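Local coordinates for protein flavin-dependent monooxygenase, oxygenase subunit HsaA (Rhodococcus sp., PDB 2RFQ) that catalyses the flavin-dependent ortho-hydroxylation of the steroid catabolite 3-HSA to 3,4-DHSA during cholesterol breakdown, as the oxygenase half of a two-component monooxygenase, at residues D64-Y69 with N300-Y305; A284-D289 with I334-K339; D291-Q296 with V327-R332; R321-Q326 with P373-V378. All coordinates share one frame; numbering follows the deposited sequence.

Contact 1 of 4, residues D64-Y69 with N300-Y305; sequences DPVLFY and NVADEY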
loop_
_atom_site.group_PDB
_atom_site.type_symbol
_atom_site.label_atom_id
_atom_site.label_comp_id
_atom_site.label_asym_id
_atom_site.label_seq_id
_atom_site.Cartn_x
_atom_site.Cartn_y
_atom_site.Cartn_z
ATOM N N ASP A 64 -3.129 21.761 -29.932
ATOM C CA ASP A 64 -2.349 20.701 -29.273
ATOM C C ASP A 64 -3.181 20.174 -28.087
ATOM O O ASP A 64 -3.595 20.945 -27.225
ATOM C CB ASP A 64 -1.049 21.365 -28.779
ATOM C CG ASP A 64 -0.063 20.399 -28.137
ATOM O OD1 ASP A 64 -0.456 19.327 -27.627
ATOM O OD2 ASP A 64 1.128 20.751 -28.159
ATOM N N PRO A 65 -3.469 18.860 -28.051
ATOM C CA PRO A 65 -4.328 18.333 -26.977
ATOM C C PRO A 65 -3.752 18.532 -25.592
ATOM O O PRO A 65 -4.526 18.613 -24.632
ATOM C CB PRO A 65 -4.512 16.838 -27.334
ATOM C CG PRO A 65 -3.350 16.536 -28.251
ATOM C CD PRO A 65 -3.056 17.815 -29.004
ATOM N N VAL A 66 -2.423 18.657 -25.480
ATOM C CA VAL A 66 -1.825 18.908 -24.156
ATOM C C VAL A 66 -2.285 20.277 -23.634
ATOM O O VAL A 66 -2.508 20.448 -22.449
ATOM C CB VAL A 66 -0.301 18.752 -24.126
ATOM C CG1 VAL A 66 0.253 19.153 -22.747
ATOM C CG2 VAL A 66 0.068 17.289 -24.442
ATOM N N LEU A 67 -2.430 21.249 -24.520
ATOM C CA LEU A 67 -2.939 22.556 -24.089
ATOM C C LEU A 67 -4.351 22.404 -23.508
ATOM O O LEU A 67 -4.647 22.958 -22.448
ATOM C CB LEU A 67 -2.937 23.542 -25.267
ATOM C CG LEU A 67 -3.650 24.877 -24.989
ATOM C CD1 LEU A 67 -3.069 25.677 -23.848
ATOM C CD2 LEU A 67 -3.655 25.741 -26.245
ATOM N N PHE A 68 -5.195 21.627 -24.183
ATOM C CA PHE A 68 -6.564 21.413 -23.717
ATOM C C PHE A 68 -6.558 20.765 -22.325
ATOM O O PHE A 68 -7.246 21.254 -21.402
ATOM C CB PHE A 68 -7.363 20.541 -24.694
ATOM C CG PHE A 68 -8.739 20.211 -24.191
ATOM C CD1 PHE A 68 -9.756 21.162 -24.246
ATOM C CD2 PHE A 68 -9.014 18.947 -23.649
ATOM C CE1 PHE A 68 -11.042 20.870 -23.768
ATOM C CE2 PHE A 68 -10.295 18.659 -23.138
ATOM C CZ PHE A 68 -11.300 19.615 -23.206
ATOM N N TYR A 69 -5.777 19.686 -22.147
ATOM C CA TYR A 69 -5.791 19.010 -20.842
ATOM C C TYR A 69 -5.149 19.858 -19.740
ATOM O O TYR A 69 -5.544 19.761 -18.573
ATOM C CB TYR A 69 -5.181 17.608 -20.906
ATOM C CG TYR A 69 -5.942 16.681 -21.814
ATOM C CD1 TYR A 69 -7.289 16.388 -21.587
ATOM C CD2 TYR A 69 -5.313 16.117 -22.923
ATOM C CE1 TYR A 69 -8.002 15.540 -22.448
ATOM C CE2 TYR A 69 -6.004 15.254 -23.788
ATOM C CZ TYR A 69 -7.334 14.964 -23.536
ATOM O OH TYR A 69 -7.998 14.110 -24.409
ATOM N N ASN A 300 1.930 10.765 -22.465
ATOM C CA ASN A 300 1.414 9.852 -23.472
ATOM C C ASN A 300 0.631 10.612 -24.550
ATOM O O ASN A 300 0.740 10.302 -25.726
ATOM C CB ASN A 300 0.549 8.769 -22.818
ATOM C CG ASN A 300 1.350 7.810 -21.973
ATOM O OD1 ASN A 300 0.896 7.406 -20.871
ATOM N ND2 ASN A 300 2.513 7.397 -22.466
ATOM N N VAL A 301 -0.155 11.610 -24.130
ATOM C CA VAL A 301 -0.869 12.447 -25.103
ATOM C C VAL A 301 0.140 13.154 -26.026
ATOM O O VAL A 301 -0.009 13.145 -27.252
ATOM C CB VAL A 301 -1.798 13.464 -24.402
ATOM C CG1 VAL A 301 -2.246 14.519 -25.392
ATOM C CG2 VAL A 301 -3.032 12.728 -23.845
ATOM N N ALA A 302 1.167 13.749 -25.426
ATOM C CA ALA A 302 2.200 14.445 -26.228
ATOM C C ALA A 302 2.890 13.509 -27.256
ATOM O O ALA A 302 3.140 13.893 -28.418
ATOM C CB ALA A 302 3.234 15.101 -25.293
ATOM N N ASP A 303 3.200 12.292 -26.828
ATOM C CA ASP A 303 3.855 11.316 -27.700
ATOM C C ASP A 303 2.952 10.916 -28.849
ATOM O O ASP A 303 3.390 10.860 -30.010
ATOM C CB ASP A 303 4.287 10.094 -26.890
ATOM C CG ASP A 303 5.477 10.383 -25.975
ATOM O OD1 ASP A 303 6.008 11.514 -25.972
ATOM O OD2 ASP A 303 5.906 9.441 -25.291
ATOM N N GLU A 304 1.676 10.654 -28.559
ATOM C CA GLU A 304 0.745 10.329 -29.647
ATOM C C GLU A 304 0.677 11.488 -30.643
ATOM O O GLU A 304 0.765 11.292 -31.861
ATOM C CB GLU A 304 -0.655 10.011 -29.113
ATOM C CG GLU A 304 -0.710 8.810 -28.139
ATOM C CD GLU A 304 -2.109 8.449 -27.717
ATOM O OE1 GLU A 304 -3.060 9.182 -28.060
ATOM O OE2 GLU A 304 -2.261 7.414 -27.016
ATOM N N TYR A 305 0.533 12.702 -30.117
ATOM C CA TYR A 305 0.325 13.888 -30.963
ATOM C C TYR A 305 1.554 14.164 -31.817
ATOM O O TYR A 305 1.440 14.507 -32.998
ATOM C CB TYR A 305 0.006 15.101 -30.084
ATOM C CG TYR A 305 -0.397 16.331 -30.854
ATOM C CD1 TYR A 305 -1.531 16.328 -31.695
ATOM C CD2 TYR A 305 0.349 17.514 -30.738
ATOM C CE1 TYR A 305 -1.912 17.476 -32.403
ATOM C CE2 TYR A 305 -0.026 18.659 -31.426
ATOM C CZ TYR A 305 -1.147 18.640 -32.252
ATOM O OH TYR A 305 -1.495 19.782 -32.931
#
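P65 lays its CD over the Y305 ring: CD of P65 stands 3.4 Å from the Y305 centroid, 12° off the normal, a CH-pi contact over the middle of one face. The tyrosine ring lies there because its CG is anti to the backbone nitrogen (chi1 -173°), which lays the ring across the start of the other helix. CG1 of V301 sits against both P65 CG and V66 CG2, each 3.7 Å away, while its other methyl, CG2, meets Y69 CE2 at 3.9 Å. P65 against Y305 and V301, with Y69 behind, forms the tight part, and the Y69 hydroxyl is tied to the carbonyl of I236. In the acyl-CoA dehydrogenase fold this is a seam between the N-terminal helical domain and the C-terminal helix bundle; here the two helical segments run nearly antiparallel, 157° apart, with axes 9.7 Å apart at closest approach. On the partly exposed side, with D64, V66 and A302, the fit thins. V66 CG2 reaches the A302 methyl CB at 3.9 Å, and D64 crosses obliquely beside the Y305 ring without a hydrogen bond. That carboxylate instead N-caps its own helix, D64 OD1 accepting from V66 N at 3.0 Å, from above the carboxylate plane.

Contact 2 of 4, residues A284-D289 with I334-K339; sequences AEASSD and ISSIDK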
loop_
_atom_site.group_PDB
_atom_site.type_symbol
_atom_site.label_atom_id
_atom_site.label_comp_id
_atom_site.label_asym_id
_atom_site.label_seq_id
_atom_site.Cartn_x
_atom_site.Cartn_y
_atom_site.Cartn_z
ATOM N N ALA A 284 5.222 15.258 0.762
ATOM C CA ALA A 284 6.197 14.831 -0.237
ATOM C C ALA A 284 5.617 13.722 -1.106
ATOM O O ALA A 284 5.737 13.754 -2.334
ATOM C CB ALA A 284 7.492 14.371 0.430
ATOM N N GLU A 285 5.004 12.724 -0.470
ATOM C CA GLU A 285 4.407 11.612 -1.224
ATOM C C GLU A 285 3.331 12.103 -2.191
ATOM O O GLU A 285 3.340 11.752 -3.383
ATOM C CB GLU A 285 3.790 10.587 -0.274
ATOM C CG GLU A 285 4.827 9.881 0.600
ATOM C CD GLU A 285 4.149 9.044 1.669
ATOM O OE1 GLU A 285 3.025 9.413 2.091
ATOM O OE2 GLU A 285 4.732 8.018 2.062
ATOM N N ALA A 286 2.421 12.929 -1.678
ATOM C CA ALA A 286 1.300 13.415 -2.473
ATOM C C ALA A 286 1.764 14.261 -3.643
ATOM O O ALA A 286 1.346 14.020 -4.787
ATOM C CB ALA A 286 0.337 14.206 -1.598
ATOM N N SER A 287 2.647 15.224 -3.378
ATOM C CA SER A 287 3.117 16.090 -4.469
ATOM C C SER A 287 3.830 15.249 -5.537
ATOM O O SER A 287 3.663 15.467 -6.753
ATOM C CB SER A 287 4.012 17.222 -3.948
ATOM O OG SER A 287 5.133 16.700 -3.270
ATOM N N SER A 288 4.635 14.275 -5.097
ATOM C CA SER A 288 5.391 13.502 -6.091
ATOM C C SER A 288 4.467 12.655 -6.939
ATOM O O SER A 288 4.639 12.551 -8.151
ATOM C CB SER A 288 6.441 12.628 -5.410
ATOM O OG SER A 288 7.151 11.858 -6.381
ATOM N N ASP A 289 3.487 12.047 -6.299
ATOM C CA ASP A 289 2.573 11.135 -7.025
ATOM C C ASP A 289 1.621 11.885 -7.952
ATOM O O ASP A 289 1.297 11.395 -9.045
ATOM C CB ASP A 289 1.827 10.241 -6.050
ATOM C CG ASP A 289 2.757 9.274 -5.330
ATOM O OD1 ASP A 289 3.916 9.086 -5.800
ATOM O OD2 ASP A 289 2.321 8.684 -4.315
ATOM N N ILE A 334 -6.186 10.298 -6.566
ATOM C CA ILE A 334 -7.079 9.999 -5.429
ATOM C C ILE A 334 -6.271 9.571 -4.199
ATOM O O ILE A 334 -6.548 10.026 -3.087
ATOM C CB ILE A 334 -8.122 8.956 -5.823
ATOM C CG1 ILE A 334 -9.025 9.560 -6.907
ATOM C CG2 ILE A 334 -8.958 8.562 -4.618
ATOM C CD1 ILE A 334 -9.879 8.554 -7.653
ATOM N N SER A 335 -5.286 8.690 -4.383
ATOM C CA SER A 335 -4.431 8.287 -3.252
ATOM C C SER A 335 -3.776 9.492 -2.582
ATOM O O SER A 335 -3.686 9.568 -1.351
ATOM C CB SER A 335 -3.385 7.298 -3.742
ATOM O OG SER A 335 -2.495 6.901 -2.708
ATOM N N SER A 336 -3.336 10.448 -3.401
ATOM C CA SER A 336 -2.682 11.651 -2.899
ATOM C C SER A 336 -3.655 12.543 -2.139
ATOM O O SER A 336 -3.325 13.041 -1.050
ATOM C CB SER A 336 -2.047 12.379 -4.069
ATOM O OG SER A 336 -1.054 11.510 -4.645
ATOM N N ILE A 337 -4.859 12.729 -2.682
ATOM C CA ILE A 337 -5.877 13.537 -1.973
ATOM C C ILE A 337 -6.198 12.844 -0.638
ATOM O O ILE A 337 -6.314 13.497 0.424
ATOM C CB ILE A 337 -7.165 13.705 -2.811
ATOM C CG1 ILE A 337 -6.846 14.565 -4.035
ATOM C CG2 ILE A 337 -8.268 14.385 -1.962
ATOM C CD1 ILE A 337 -7.892 14.482 -5.096
ATOM N N ASP A 338 -6.335 11.520 -0.684
ATOM C CA ASP A 338 -6.620 10.757 0.533
ATOM C C ASP A 338 -5.556 11.008 1.609
ATOM O O ASP A 338 -5.904 11.238 2.795
ATOM C CB ASP A 338 -6.728 9.261 0.227
ATOM C CG ASP A 338 -8.038 8.906 -0.463
ATOM O OD1 ASP A 338 -8.876 9.809 -0.659
ATOM O OD2 ASP A 338 -8.238 7.727 -0.815
ATOM N N LYS A 339 -4.278 10.983 1.204
ATOM C CA LYS A 339 -3.179 11.212 2.132
ATOM C C LYS A 339 -3.322 12.589 2.764
ATOM O O LYS A 339 -3.143 12.737 3.979
ATOM C CB LYS A 339 -1.808 11.122 1.433
ATOM C CG LYS A 339 -1.391 9.746 0.988
ATOM C CD LYS A 339 0.011 9.822 0.332
ATOM C CE LYS A 339 0.519 8.449 -0.108
ATOM N NZ LYS A 339 -0.431 7.718 -1.043
HETATM O O HOH W 1 0.096 9.442 -3.167
#
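A single water gathers D289, S336 and K339 around one oxygen. It donates one hydrogen to D289 OD2 at 2.6 Å and the other to S336 OG at 2.8 Å, and accepts from K339 NZ, also at 2.8 Å. Three bonds therefore fix its orientation, and they bridge charged groups that do not touch, D289 OD2 and K339 NZ being 4.4 Å apart. S336 carries OG anti to its own carbonyl carbon (chi1 -62°), which aims the hydroxyl at the other helix, 3.4 Å from D289 CB; the same OG is hydrogen-bonded to the R332 carbonyl one turn earlier. Small side chains permit this closeness: the CB atoms of A286 and S336 are 3.9 Å apart, and the antiparallel axes approach to 8.7 Å at a crossing angle of -158°. The pair belongs to the C-terminal helical bundle of the acyl-CoA dehydrogenase fold. K339 runs out straight and then bends at its last torsion (chi4 56°), turning NZ to the water, while its CE lies 3.5 Å from E285 OE1 and the two side chains cross at about a right angle. E285 spends its charge on R282 instead. A methionine at K339 would probably leave the water without its donor and D289 OD2 without the lysine charge behind that water. The other carboxylate oxygen, D289 OD1, forms salt bridges with R328 and R332 of the second subunit, so this acid, shared between lysine-bound water and two arginines, is likely to stay ionised although buried.

Contact 3 of 4, residues D291-Q296 with V327-R332; sequences DAAWRQ and VRATGR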
loop_
_atom_site.group_PDB
_atom_site.type_symbol
_atom_site.label_atom_id
_atom_site.label_comp_id
_atom_site.label_asym_id
_atom_site.label_seq_id
_atom_site.Cartn_x
_atom_site.Cartn_y
_atom_site.Cartn_z
ATOM N N ASP A 291 2.482 14.718 -9.390
ATOM C CA ASP A 291 3.330 15.097 -10.510
ATOM C C ASP A 291 3.542 13.898 -11.465
ATOM O O ASP A 291 3.521 14.043 -12.699
ATOM C CB ASP A 291 4.679 15.569 -9.979
ATOM C CG ASP A 291 5.637 15.907 -11.100
ATOM O OD1 ASP A 291 5.480 16.996 -11.709
ATOM O OD2 ASP A 291 6.527 15.081 -11.401
ATOM N N ALA A 292 3.748 12.707 -10.901
ATOM C CA ALA A 292 3.940 11.521 -11.750
ATOM C C ALA A 292 2.700 11.274 -12.621
ATOM O O ALA A 292 2.806 10.977 -13.822
ATOM C CB ALA A 292 4.242 10.299 -10.899
ATOM N N ALA A 293 1.528 11.390 -11.994
ATOM C CA ALA A 293 0.251 11.243 -12.704
ATOM C C ALA A 293 0.196 12.188 -13.893
ATOM O O ALA A 293 -0.089 11.765 -15.002
ATOM C CB ALA A 293 -0.912 11.509 -11.763
ATOM N N TRP A 294 0.474 13.462 -13.662
ATOM C CA TRP A 294 0.454 14.442 -14.742
ATOM C C TRP A 294 1.517 14.177 -15.822
ATOM O O TRP A 294 1.230 14.261 -17.008
ATOM C CB TRP A 294 0.596 15.856 -14.182
ATOM C CG TRP A 294 0.548 16.875 -15.287
ATOM C CD1 TRP A 294 1.592 17.639 -15.748
ATOM C CD2 TRP A 294 -0.578 17.184 -16.122
ATOM N NE1 TRP A 294 1.172 18.423 -16.814
ATOM C CE2 TRP A 294 -0.149 18.163 -17.058
ATOM C CE3 TRP A 294 -1.913 16.725 -16.165
ATOM C CZ2 TRP A 294 -1.011 18.712 -18.029
ATOM C CZ3 TRP A 294 -2.781 17.284 -17.134
ATOM C CH2 TRP A 294 -2.307 18.261 -18.053
ATOM N N ARG A 295 2.735 13.839 -15.404
ATOM C CA ARG A 295 3.809 13.551 -16.378
ATOM C C ARG A 295 3.408 12.440 -17.321
ATOM O O ARG A 295 3.592 12.562 -18.524
ATOM C CB ARG A 295 5.093 13.178 -15.665
ATOM C CG ARG A 295 5.853 14.386 -15.117
ATOM C CD ARG A 295 7.175 13.908 -14.554
ATOM N NE ARG A 295 7.882 14.952 -13.804
ATOM C CZ ARG A 295 8.706 15.839 -14.366
ATOM N NH1 ARG A 295 8.965 15.809 -15.677
ATOM N NH2 ARG A 295 9.284 16.771 -13.620
ATOM N N GLN A 296 2.827 11.368 -16.777
ATOM C CA GLN A 296 2.400 10.259 -17.659
ATOM C C GLN A 296 1.168 10.613 -18.487
ATOM O O GLN A 296 1.115 10.340 -19.705
ATOM C CB GLN A 296 2.137 9.006 -16.829
ATOM C CG GLN A 296 3.420 8.530 -16.159
ATOM C CD GLN A 296 3.273 7.180 -15.504
ATOM O OE1 GLN A 296 2.396 6.980 -14.648
ATOM N NE2 GLN A 296 4.136 6.227 -15.909
ATOM N N VAL A 327 -5.619 5.366 -16.321
ATOM C CA VAL A 327 -6.328 4.879 -15.131
ATOM C C VAL A 327 -5.439 5.032 -13.881
ATOM O O VAL A 327 -5.915 5.399 -12.795
ATOM C CB VAL A 327 -6.861 3.429 -15.281
ATOM C CG1 VAL A 327 -7.798 3.320 -16.506
ATOM C CG2 VAL A 327 -5.721 2.414 -15.362
ATOM N N ARG A 328 -4.142 4.796 -14.048
ATOM C CA ARG A 328 -3.250 4.915 -12.887
ATOM C C ARG A 328 -3.137 6.355 -12.391
ATOM O O ARG A 328 -3.017 6.571 -11.188
ATOM C CB ARG A 328 -1.867 4.339 -13.178
ATOM C CG ARG A 328 -1.148 3.905 -11.868
ATOM C CD ARG A 328 -0.120 2.775 -12.171
ATOM N NE ARG A 328 0.585 2.233 -10.999
ATOM C CZ ARG A 328 0.041 1.387 -10.124
ATOM N NH1 ARG A 328 -1.233 0.983 -10.257
ATOM N NH2 ARG A 328 0.759 0.926 -9.101
ATOM N N ALA A 329 -3.172 7.327 -13.307
ATOM C CA ALA A 329 -3.084 8.742 -12.941
ATOM C C ALA A 329 -4.272 9.111 -12.046
ATOM O O ALA A 329 -4.107 9.793 -11.022
ATOM C CB ALA A 329 -3.086 9.596 -14.179
ATOM N N THR A 330 -5.465 8.639 -12.413
ATOM C CA THR A 330 -6.643 8.828 -11.548
ATOM C C THR A 330 -6.376 8.233 -10.164
ATOM O O THR A 330 -6.601 8.885 -9.148
ATOM C CB THR A 330 -7.883 8.189 -12.185
ATOM O OG1 THR A 330 -8.227 8.991 -13.330
ATOM C CG2 THR A 330 -9.065 8.127 -11.183
ATOM N N GLY A 331 -5.864 7.009 -10.142
ATOM C CA GLY A 331 -5.533 6.339 -8.875
ATOM C C GLY A 331 -4.519 7.108 -8.043
ATOM O O GLY A 331 -4.707 7.257 -6.828
ATOM N N ARG A 332 -3.447 7.598 -8.685
ATOM C CA ARG A 332 -2.418 8.369 -7.970
ATOM C C ARG A 332 -3.014 9.666 -7.395
ATOM O O ARG A 332 -2.695 10.079 -6.279
ATOM C CB ARG A 332 -1.270 8.736 -8.914
ATOM C CG ARG A 332 -0.452 7.532 -9.432
ATOM C CD ARG A 332 0.810 8.041 -10.142
ATOM N NE ARG A 332 1.212 7.137 -11.226
ATOM C CZ ARG A 332 1.982 6.053 -11.083
ATOM N NH1 ARG A 332 2.297 5.316 -12.147
ATOM N NH2 ARG A 332 2.403 5.677 -9.879
HETATM O O HOH W 2 -0.061 7.772 -13.835
#
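Q296 and R332 both hold CG anti to the carbonyl carbon (chi1 -64° and -66°), and each then runs outward from its helix until the two chains cross at about a right angle. A bend at chi3 of R332, -149°, lies well off a staggered value and swings the guanidinium beside the glutamine amide. R332 NH1 donates to Q296 OE1 at 3.0 Å; the donor is tilted from the carbonyl plane, and the two flat groups are far from coplanar. A water shares the same carbonyl oxygen, donating to Q296 OE1 at 2.7 Å and accepting from R332 NE at 3.0 Å, so one oxygen receives both a direct and a water-mediated link from the arginine. Below this polar layer the helices come very close. A293 CA and A329 CA are 4.2 Å apart, and A293 CB and A329 CB 3.8 Å, a spacing that alanines make possible. This is a tight antiparallel pairing, with axes 8.5 Å apart, inside the C-terminal helical bundle of the acyl-CoA dehydrogenase fold. The A293 methyl also rests 3.7 Å from the A329 carbonyl oxygen, and the aliphatic CD of R332 lies 3.9 Å from A293 N. Each polar end reaches further, into the tetramer: Q296 NE2 donates to D291 and to the S288 carbonyl of the second subunit, and R332 NH2 forms a salt bridge with D289 of that same neighbour.

Contact 4 of 4, residues R321-Q326 with P373-V378; sequences RARRDQ and PERAYV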
loop_
_atom_site.group_PDB
_atom_site.type_symbol
_atom_site.label_atom_id
_atom_site.label_comp_id
_atom_site.label_asym_id
_atom_site.label_seq_id
_atom_site.Cartn_x
_atom_site.Cartn_y
_atom_site.Cartn_z
ATOM N N ARG A 321 -0.170 1.765 -23.517
ATOM C CA ARG A 321 0.516 2.488 -22.428
ATOM C C ARG A 321 -0.310 3.683 -21.934
ATOM O O ARG A 321 -0.357 3.963 -20.728
ATOM C CB ARG A 321 1.920 2.971 -22.834
ATOM C CG ARG A 321 2.924 1.835 -22.818
ATOM C CD ARG A 321 4.345 2.350 -22.953
ATOM N NE ARG A 321 4.623 2.733 -24.326
ATOM C CZ ARG A 321 4.900 3.952 -24.754
ATOM N NH1 ARG A 321 4.953 4.982 -23.904
ATOM N NH2 ARG A 321 5.150 4.133 -26.051
ATOM N N ALA A 322 -0.953 4.379 -22.868
ATOM C CA ALA A 322 -1.778 5.530 -22.539
ATOM C C ALA A 322 -2.886 5.124 -21.586
ATOM O O ALA A 322 -3.073 5.737 -20.548
ATOM C CB ALA A 322 -2.340 6.185 -23.814
ATOM N N ARG A 323 -3.605 4.050 -21.930
ATOM C CA ARG A 323 -4.674 3.570 -21.041
ATOM C C ARG A 323 -4.162 3.117 -19.667
ATOM O O ARG A 323 -4.751 3.444 -18.627
ATOM C CB ARG A 323 -5.468 2.475 -21.737
ATOM C CG ARG A 323 -6.493 3.039 -22.719
ATOM C CD ARG A 323 -7.713 3.556 -21.958
ATOM N NE ARG A 323 -8.533 2.423 -21.470
ATOM C CZ ARG A 323 -9.247 2.422 -20.343
ATOM N NH1 ARG A 323 -9.259 3.487 -19.523
ATOM N NH2 ARG A 323 -9.969 1.344 -20.050
ATOM N N ARG A 324 -3.055 2.374 -19.684
ATOM C CA ARG A 324 -2.393 1.925 -18.445
ATOM C C ARG A 324 -2.124 3.096 -17.501
ATOM O O ARG A 324 -2.496 3.066 -16.342
ATOM C CB ARG A 324 -1.084 1.211 -18.794
ATOM C CG ARG A 324 -0.236 0.841 -17.565
ATOM C CD ARG A 324 1.222 0.495 -17.955
ATOM N NE ARG A 324 1.936 1.707 -18.325
ATOM C CZ ARG A 324 3.111 1.743 -18.954
ATOM N NH1 ARG A 324 3.752 0.608 -19.315
ATOM N NH2 ARG A 324 3.671 2.923 -19.204
ATOM N N ASP A 325 -1.470 4.136 -18.016
ATOM C CA ASP A 325 -1.050 5.256 -17.186
ATOM C C ASP A 325 -2.195 6.185 -16.841
ATOM O O ASP A 325 -2.135 6.899 -15.837
ATOM C CB ASP A 325 0.061 6.027 -17.911
ATOM C CG ASP A 325 1.363 5.211 -18.042
ATOM O OD1 ASP A 325 1.570 4.240 -17.268
ATOM O OD2 ASP A 325 2.165 5.564 -18.928
ATOM N N GLN A 326 -3.215 6.212 -17.694
ATOM C CA GLN A 326 -4.359 7.095 -17.511
ATOM C C GLN A 326 -5.236 6.642 -16.335
ATOM O O GLN A 326 -5.537 7.427 -15.417
ATOM C CB GLN A 326 -5.163 7.241 -18.812
ATOM C CG GLN A 326 -6.543 7.871 -18.588
ATOM C CD GLN A 326 -7.606 6.816 -18.469
ATOM O OE1 GLN A 326 -7.579 5.821 -19.200
ATOM N NE2 GLN A 326 -8.566 7.021 -17.548
ATOM N N PRO A 373 -9.578 0.630 -13.229
ATOM C CA PRO A 373 -8.153 0.422 -13.532
ATOM C C PRO A 373 -7.841 -0.974 -14.028
ATOM O O PRO A 373 -7.030 -1.133 -14.967
ATOM C CB PRO A 373 -7.451 0.725 -12.202
ATOM C CG PRO A 373 -8.511 0.385 -11.141
ATOM C CD PRO A 373 -9.849 0.691 -11.771
ATOM N N GLU A 374 -8.486 -1.998 -13.448
ATOM C CA GLU A 374 -8.199 -3.368 -13.898
ATOM C C GLU A 374 -8.549 -3.601 -15.365
ATOM O O GLU A 374 -7.875 -4.353 -16.059
ATOM C CB GLU A 374 -8.870 -4.399 -13.003
ATOM C CG GLU A 374 -8.257 -4.405 -11.627
ATOM C CD GLU A 374 -9.001 -3.529 -10.627
ATOM O OE1 GLU A 374 -9.948 -2.772 -10.990
ATOM O OE2 GLU A 374 -8.599 -3.616 -9.445
ATOM N N ARG A 375 -9.569 -2.917 -15.865
ATOM C CA ARG A 375 -9.916 -3.075 -17.259
ATOM C C ARG A 375 -8.693 -2.706 -18.126
ATOM O O ARG A 375 -8.300 -3.473 -19.015
ATOM C CB ARG A 375 -11.100 -2.168 -17.604
ATOM C CG ARG A 375 -11.446 -2.205 -19.070
ATOM C CD ARG A 375 -12.719 -1.409 -19.348
ATOM N NE ARG A 375 -13.119 -1.536 -20.753
ATOM C CZ ARG A 375 -14.273 -1.090 -21.257
ATOM N NH1 ARG A 375 -15.177 -0.500 -20.476
ATOM N NH2 ARG A 375 -14.535 -1.247 -22.558
ATOM N N ALA A 376 -8.100 -1.541 -17.852
ATOM C CA ALA A 376 -6.944 -1.093 -18.639
ATOM C C ALA A 376 -5.713 -1.956 -18.361
ATOM O O ALA A 376 -4.946 -2.263 -19.288
ATOM C CB ALA A 376 -6.641 0.391 -18.387
ATOM N N TYR A 377 -5.519 -2.325 -17.086
ATOM C CA TYR A 377 -4.318 -3.086 -16.695
ATOM C C TYR A 377 -4.307 -4.473 -17.316
ATOM O O TYR A 377 -3.277 -4.917 -17.849
ATOM C CB TYR A 377 -4.210 -3.228 -15.175
ATOM C CG TYR A 377 -3.988 -1.949 -14.405
ATOM C CD1 TYR A 377 -3.430 -0.812 -15.010
ATOM C CD2 TYR A 377 -4.310 -1.894 -13.059
ATOM C CE1 TYR A 377 -3.216 0.388 -14.272
ATOM C CE2 TYR A 377 -4.085 -0.719 -12.297
ATOM C CZ TYR A 377 -3.556 0.416 -12.918
ATOM O OH TYR A 377 -3.348 1.589 -12.198
ATOM N N VAL A 378 -5.458 -5.141 -17.273
ATOM C CA VAL A 378 -5.551 -6.476 -17.872
ATOM C C VAL A 378 -5.278 -6.372 -19.365
ATOM O O VAL A 378 -4.526 -7.182 -19.919
ATOM C CB VAL A 378 -6.919 -7.121 -17.571
ATOM C CG1 VAL A 378 -7.141 -8.384 -18.404
ATOM C CG2 VAL A 378 -7.011 -7.430 -16.069
#
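R323 spreads its guanidinium over the methyl of A376, whose CB stands 3.8 Å above the centre of one face. Bends at chi2 and chi3 (-78° and -74°) fold the arginine back along its helix and across to helix 373-384. There R323 NH1 donates to Q326 OE1 at 2.9 Å, in the amide plane and onto a lone pair, and the group also bonds the carbonyls of A370 and M393. R375 takes the contrary shape, extended from CG to NE, its CD 4.0 Å from R323 NH2 at the guanidinium edge; the two charged planes stand 84° apart, and the R375 tip is salt-bridged to D391. Here the last helix of the C-terminal helical domain, 373-384, packs on helix 316-344, the axes of the two segments 8.4 Å apart at their closest, and A376 CB settles 3.6 Å from the R323 carbonyl oxygen. Were R323 cut back to an alanine, the A376 methyl would probably lose the flat group lying over it, and the M393 carbonyl this donor. Y377 comes in edge-on, its CE1 3.5 Å from the R324 carbonyl oxygen, and its hydroxyl is hydrogen-bonded to R328 NH1. R324 turns away, gripping D325 side-on through NE and NH2, with NE 2.8 Å from D325 OD1.

From the N terminus, contact 1 opens at 64-69, and its loop spans the whole beta domain before closing at 300-305 on helix 277-309. On that helix contact 2 and then contact 3 have already opened, so contact 1 crosses both. The chain then turns into helix 316-344, where contact 4 opens, contact 3 closes and contact 2 closes after it: contact 3 nests inside contact 2 as a helical hairpin. Contact 4, closing on helix 373-384, crosses both and follows contact 1 in series. Together they join the N-terminal helices, the central hairpin and the last helix, and all four lie beside the second subunit.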